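Local structure of ornithine carbamoyltransferase (Giardia intestinalis, 3GRF) at residues A[44-56]-A[97-109]. The protein probably catalyses the reversible transfer of a carbamoyl group between carbamoyl phosphate and ornithine, working in arginine degradation, where citrulline is split. Sequence-based numbering, arbitrary orientation.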
loop_
_atom_site.group_PDB
_atom_site.type_symbol
_atom_site.label_atom_id
_atom_site.label_comp_id
_atom_site.label_asym_id
_atom_site.label_seq_id
_atom_site.Cartn_x
_atom_site.Cartn_y
_atom_site.Cartn_z
ATOM N N ASN A 44 4.242 -9.315 12.383
ATOM C CA ASN A 44 3.764 -8.090 13.065
ATOM C C ASN A 44 4.673 -6.879 13.047
ATOM O O ASN A 44 4.451 -5.873 13.779
ATOM C CB ASN A 44 3.318 -8.366 14.490
ATOM C CG ASN A 44 2.251 -9.421 14.554
ATOM O OD1 ASN A 44 1.092 -9.166 14.246
ATOM N ND2 ASN A 44 2.652 -10.634 14.878
ATOM N N LYS A 45 5.727 -6.976 12.251
ATOM C CA LYS A 45 6.741 -5.922 12.259
ATOM C C LYS A 45 6.581 -5.208 10.963
ATOM O O LYS A 45 6.147 -5.837 9.990
ATOM C CB LYS A 45 8.151 -6.500 12.411
ATOM C CG LYS A 45 8.433 -6.953 13.865
ATOM C CD LYS A 45 9.693 -7.801 13.944
ATOM C CE LYS A 45 9.923 -8.314 15.370
ATOM N NZ LYS A 45 10.664 -7.305 16.178
ATOM N N THR A 46 6.854 -3.895 10.891
ATOM C CA THR A 46 6.668 -3.157 9.618
ATOM C C THR A 46 7.895 -2.389 9.201
ATOM O O THR A 46 8.678 -1.918 10.029
ATOM C CB THR A 46 5.422 -2.206 9.618
ATOM O OG1 THR A 46 5.875 -0.840 9.668
ATOM C CG2 THR A 46 4.543 -2.518 10.815
ATOM N N LEU A 47 8.045 -2.291 7.891
ATOM C CA LEU A 47 9.075 -1.496 7.315
ATOM C C LEU A 47 8.433 -0.250 6.706
ATOM O O LEU A 47 7.409 -0.315 6.038
ATOM C CB LEU A 47 9.844 -2.319 6.265
ATOM C CG LEU A 47 10.367 -1.557 5.038
ATOM C CD1 LEU A 47 11.584 -0.766 5.463
ATOM C CD2 LEU A 47 10.688 -2.440 3.802
ATOM N N LEU A 48 9.043 0.892 6.947
ATOM C CA LEU A 48 8.545 2.082 6.364
ATOM C C LEU A 48 9.425 2.366 5.171
ATOM O O LEU A 48 10.614 2.550 5.323
ATOM C CB LEU A 48 8.693 3.208 7.359
ATOM C CG LEU A 48 8.257 4.581 6.871
ATOM C CD1 LEU A 48 6.899 4.564 6.078
ATOM C CD2 LEU A 48 8.163 5.449 8.085
ATOM N N ALA A 49 8.842 2.455 3.973
ATOM C CA ALA A 49 9.659 2.530 2.759
ATOM C C ALA A 49 9.351 3.758 1.926
ATOM O O ALA A 49 8.376 3.750 1.189
ATOM C CB ALA A 49 9.413 1.274 1.918
ATOM N N PHE A 50 10.195 4.790 2.043
ATOM C CA PHE A 50 10.061 6.064 1.308
ATOM C C PHE A 50 10.614 5.933 -0.086
ATOM O O PHE A 50 11.631 5.294 -0.305
ATOM C CB PHE A 50 10.814 7.189 2.043
ATOM C CG PHE A 50 10.260 7.511 3.427
ATOM C CD1 PHE A 50 10.858 7.009 4.557
ATOM C CD2 PHE A 50 9.127 8.295 3.587
ATOM C CE1 PHE A 50 10.350 7.318 5.847
ATOM C CE2 PHE A 50 8.621 8.609 4.885
ATOM C CZ PHE A 50 9.247 8.107 6.000
ATOM N N PHE A 51 9.919 6.504 -1.060
ATOM C CA PHE A 51 10.439 6.548 -2.391
ATOM C C PHE A 51 10.192 7.944 -2.895
ATOM O O PHE A 51 9.052 8.390 -2.911
ATOM C CB PHE A 51 9.719 5.527 -3.274
ATOM C CG PHE A 51 10.115 4.098 -3.001
ATOM C CD1 PHE A 51 11.105 3.484 -3.746
ATOM C CD2 PHE A 51 9.477 3.372 -2.011
ATOM C CE1 PHE A 51 11.472 2.169 -3.473
ATOM C CE2 PHE A 51 9.802 2.028 -1.753
ATOM C CZ PHE A 51 10.830 1.451 -2.455
ATOM N N ALA A 52 11.256 8.637 -3.322
ATOM C CA ALA A 52 11.159 9.955 -3.906
ATOM C C ALA A 52 10.941 9.805 -5.407
ATOM O O ALA A 52 10.582 10.742 -6.102
ATOM C CB ALA A 52 12.420 10.759 -3.614
ATOM N N LYS A 53 11.151 8.606 -5.867
ATOM C CA LYS A 53 10.954 8.227 -7.263
ATOM C C LYS A 53 10.823 6.698 -7.296
ATOM O O LYS A 53 11.581 5.973 -6.641
ATOM C CB LYS A 53 12.097 8.784 -8.137
ATOM C CG LYS A 53 12.591 7.841 -9.209
ATOM C CD LYS A 53 13.441 8.553 -10.248
ATOM C CE LYS A 53 13.867 7.603 -11.354
ATOM N NZ LYS A 53 12.971 6.419 -11.445
ATOM N N PRO A 54 9.827 6.219 -8.106
ATOM C CA PRO A 54 9.549 4.783 -8.229
ATOM C C PRO A 54 10.728 3.968 -8.768
ATOM O O PRO A 54 11.477 4.411 -9.639
ATOM C CB PRO A 54 8.403 4.682 -9.262
ATOM C CG PRO A 54 7.698 5.984 -9.203
ATOM C CD PRO A 54 8.495 6.854 -8.267
ATOM N N SER A 55 10.849 2.754 -8.207
ATOM C CA SER A 55 11.683 1.746 -8.815
ATOM C C SER A 55 10.895 0.498 -8.577
ATOM O O SER A 55 10.734 0.072 -7.428
ATOM C CB SER A 55 13.045 1.609 -8.117
ATOM O OG SER A 55 13.694 0.365 -8.446
ATOM N N LEU A 56 10.411 -0.074 -9.666
ATOM C CA LEU A 56 9.648 -1.289 -9.625
ATOM C C LEU A 56 10.442 -2.326 -8.877
ATOM O O LEU A 56 9.931 -2.930 -7.957
ATOM C CB LEU A 56 9.365 -1.779 -11.050
ATOM C CG LEU A 56 8.493 -3.040 -11.087
ATOM C CD1 LEU A 56 7.201 -2.771 -11.820
ATOM C CD2 LEU A 56 9.270 -4.165 -11.703
ATOM N N PHE A 97 8.844 8.351 13.382
ATOM C CA PHE A 97 8.666 6.998 12.808
ATOM C C PHE A 97 9.424 5.908 13.558
ATOM O O PHE A 97 9.009 4.766 13.546
ATOM C CB PHE A 97 8.760 6.891 11.251
ATOM C CG PHE A 97 10.133 7.219 10.618
ATOM C CD1 PHE A 97 10.245 8.297 9.712
ATOM C CD2 PHE A 97 11.262 6.432 10.850
ATOM C CE1 PHE A 97 11.467 8.584 9.067
ATOM C CE2 PHE A 97 12.493 6.705 10.225
ATOM C CZ PHE A 97 12.595 7.776 9.333
ATOM N N SER A 98 10.497 6.303 14.255
ATOM C CA SER A 98 11.331 5.403 15.044
ATOM C C SER A 98 10.649 4.942 16.319
ATOM O O SER A 98 11.134 4.037 16.974
ATOM C CB SER A 98 12.658 6.044 15.423
ATOM O OG SER A 98 13.273 6.658 14.319
ATOM N N ARG A 99 9.529 5.543 16.665
ATOM C CA ARG A 99 8.743 5.058 17.799
ATOM C C ARG A 99 7.490 4.324 17.325
ATOM O O ARG A 99 6.588 4.085 18.123
ATOM C CB ARG A 99 8.334 6.251 18.629
ATOM C CG ARG A 99 9.442 6.891 19.398
ATOM C CD ARG A 99 8.924 8.231 19.893
ATOM N NE ARG A 99 9.788 8.904 20.884
ATOM C CZ ARG A 99 10.969 9.455 20.599
ATOM N NH1 ARG A 99 11.457 9.418 19.363
ATOM N NH2 ARG A 99 11.651 10.062 21.544
ATOM N N MET A 100 7.395 4.050 16.009
ATOM C CA MET A 100 6.243 3.317 15.422
ATOM C C MET A 100 6.682 2.092 14.630
ATOM O O MET A 100 6.229 0.981 14.932
ATOM C CB MET A 100 5.339 4.212 14.554
ATOM C CG MET A 100 4.442 5.221 15.343
ATOM S SD MET A 100 3.476 6.239 14.213
ATOM C CE MET A 100 3.035 7.617 15.228
ATOM N N VAL A 101 7.578 2.307 13.639
ATOM C CA VAL A 101 8.040 1.244 12.743
ATOM C C VAL A 101 9.305 0.580 13.307
ATOM O O VAL A 101 9.912 1.072 14.275
ATOM C CB VAL A 101 8.197 1.752 11.292
ATOM C CG1 VAL A 101 6.863 2.366 10.842
ATOM C CG2 VAL A 101 9.354 2.796 11.196
ATOM N N ASP A 102 9.633 -0.589 12.760
ATOM C CA ASP A 102 10.772 -1.381 13.195
ATOM C C ASP A 102 11.999 -1.138 12.325
ATOM O O ASP A 102 13.152 -1.376 12.722
ATOM C CB ASP A 102 10.383 -2.849 13.180
ATOM C CG ASP A 102 9.227 -3.123 14.051
ATOM O OD1 ASP A 102 8.094 -3.229 13.535
ATOM O OD2 ASP A 102 9.429 -3.153 15.272
ATOM N N ILE A 103 11.764 -0.677 11.106
ATOM C CA ILE A 103 12.866 -0.516 10.162
ATOM C C ILE A 103 12.422 0.394 9.059
ATOM O O ILE A 103 11.225 0.555 8.866
ATOM C CB ILE A 103 13.361 -1.878 9.564
ATOM C CG1 ILE A 103 14.557 -1.679 8.646
ATOM C CG2 ILE A 103 12.267 -2.674 8.846
ATOM C CD1 ILE A 103 15.344 -2.912 8.473
ATOM N N CYS A 104 13.380 0.998 8.347
ATOM C CA CYS A 104 13.072 2.021 7.330
ATOM C C CYS A 104 14.036 1.885 6.156
ATOM O O CYS A 104 15.225 1.708 6.343
ATOM C CB CYS A 104 13.184 3.427 7.942
ATOM S SG CYS A 104 13.141 4.847 6.768
ATOM N N THR A 105 13.524 1.974 4.937
ATOM C CA THR A 105 14.389 2.095 3.770
ATOM C C THR A 105 13.922 3.390 3.127
ATOM O O THR A 105 12.770 3.774 3.304
ATOM C CB THR A 105 14.139 0.964 2.732
ATOM O OG1 THR A 105 12.759 0.975 2.414
ATOM C CG2 THR A 105 14.515 -0.433 3.254
ATOM N N ALA A 106 14.800 4.068 2.397
ATOM C CA ALA A 106 14.417 5.316 1.741
ATOM C C ALA A 106 15.225 5.448 0.482
ATOM O O ALA A 106 16.409 5.107 0.445
ATOM C CB ALA A 106 14.665 6.518 2.645
ATOM N N ARG A 107 14.564 5.912 -0.559
ATOM C CA ARG A 107 15.153 6.140 -1.859
ATOM C C ARG A 107 15.071 7.625 -2.070
ATOM O O ARG A 107 14.044 8.105 -2.555
ATOM C CB ARG A 107 14.410 5.356 -2.939
ATOM C CG ARG A 107 15.240 5.020 -4.179
ATOM C CD ARG A 107 15.375 6.242 -5.084
ATOM N NE ARG A 107 15.770 5.911 -6.464
ATOM C CZ ARG A 107 15.340 4.846 -7.152
ATOM N NH1 ARG A 107 14.494 3.982 -6.599
ATOM N NH2 ARG A 107 15.778 4.648 -8.391
ATOM N N LEU A 108 16.118 8.372 -1.721
ATOM C CA LEU A 108 16.068 9.834 -1.779
ATOM C C LEU A 108 17.155 10.346 -2.729
ATOM O O LEU A 108 18.172 9.672 -2.950
ATOM C CB LEU A 108 16.187 10.435 -0.357
ATOM C CG LEU A 108 15.254 9.853 0.728
ATOM C CD1 LEU A 108 15.744 10.080 2.161
ATOM C CD2 LEU A 108 13.803 10.319 0.568
ATOM N N ALA A 109 16.924 11.524 -3.310
ATOM C CA ALA A 109 17.846 12.111 -4.289
ATOM C C ALA A 109 19.325 12.028 -3.847
ATOM O O ALA A 109 20.111 11.282 -4.458
ATOM C CB ALA A 109 17.444 13.540 -4.619
HETATM O O HOH W 1 12.444 2.469 0.274
#
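Strands 46-51 and 103-107 are the central pair of the parallel four-stranded sheet in the carbamoyl-phosphate-binding domain; their axes run 18° from parallel. The parallel ladder is evident from its staggered bonds: Leu-48 N gives to Ile-103 O (2.9 Å), Thr-105 N to Leu-48 O, Phe-50 N to Thr-105 O, Arg-107 N to Phe-50 O and Ala-52 N to Arg-107 O. Where the strands begin, Asp-102 pairs with Thr-46 through both its side chain and its backbone. Asp-102 OD1 accepts from Thr-46 N (3.0 Å) through its anti lone pair, while Asp-102 N donates back to Thr-46 O (3.2 Å). With CG anti to its carbonyl carbon (chi1 -59°), Asp-102 sets the carboxylate across the start of the Lys-45 side chain, OD1 3.5 Å from its CB.

On one face, Phe-50 meets Phe-97 obliquely, planes at 48° and CE1 to CE1 3.6 Å, and Cys-104 SG lies in plane at the Phe-50 edge, 3.8 Å from its CE1. Leu-48 CD2 reaches Phe-97 CB (3.5 Å). On the other, one water links Phe-50 O to Thr-105 OG1 and lies over one face of the Phe-51 ring, toward its rim. Arg-107, bent at chi2, brings its guanidinium under Lys-53 O and edge-on to Ser-55 CB; Ser-55 OG itself caps Thr-58 N.

Met-117 of helix 111-120 packs on Phe-50, Phe-97 and Cys-104; on the opposite face, Leu-62 of helix 56-69 touches Phe-51 and Thr-105, and strand 72-77 pairs with the far edge of 46-51.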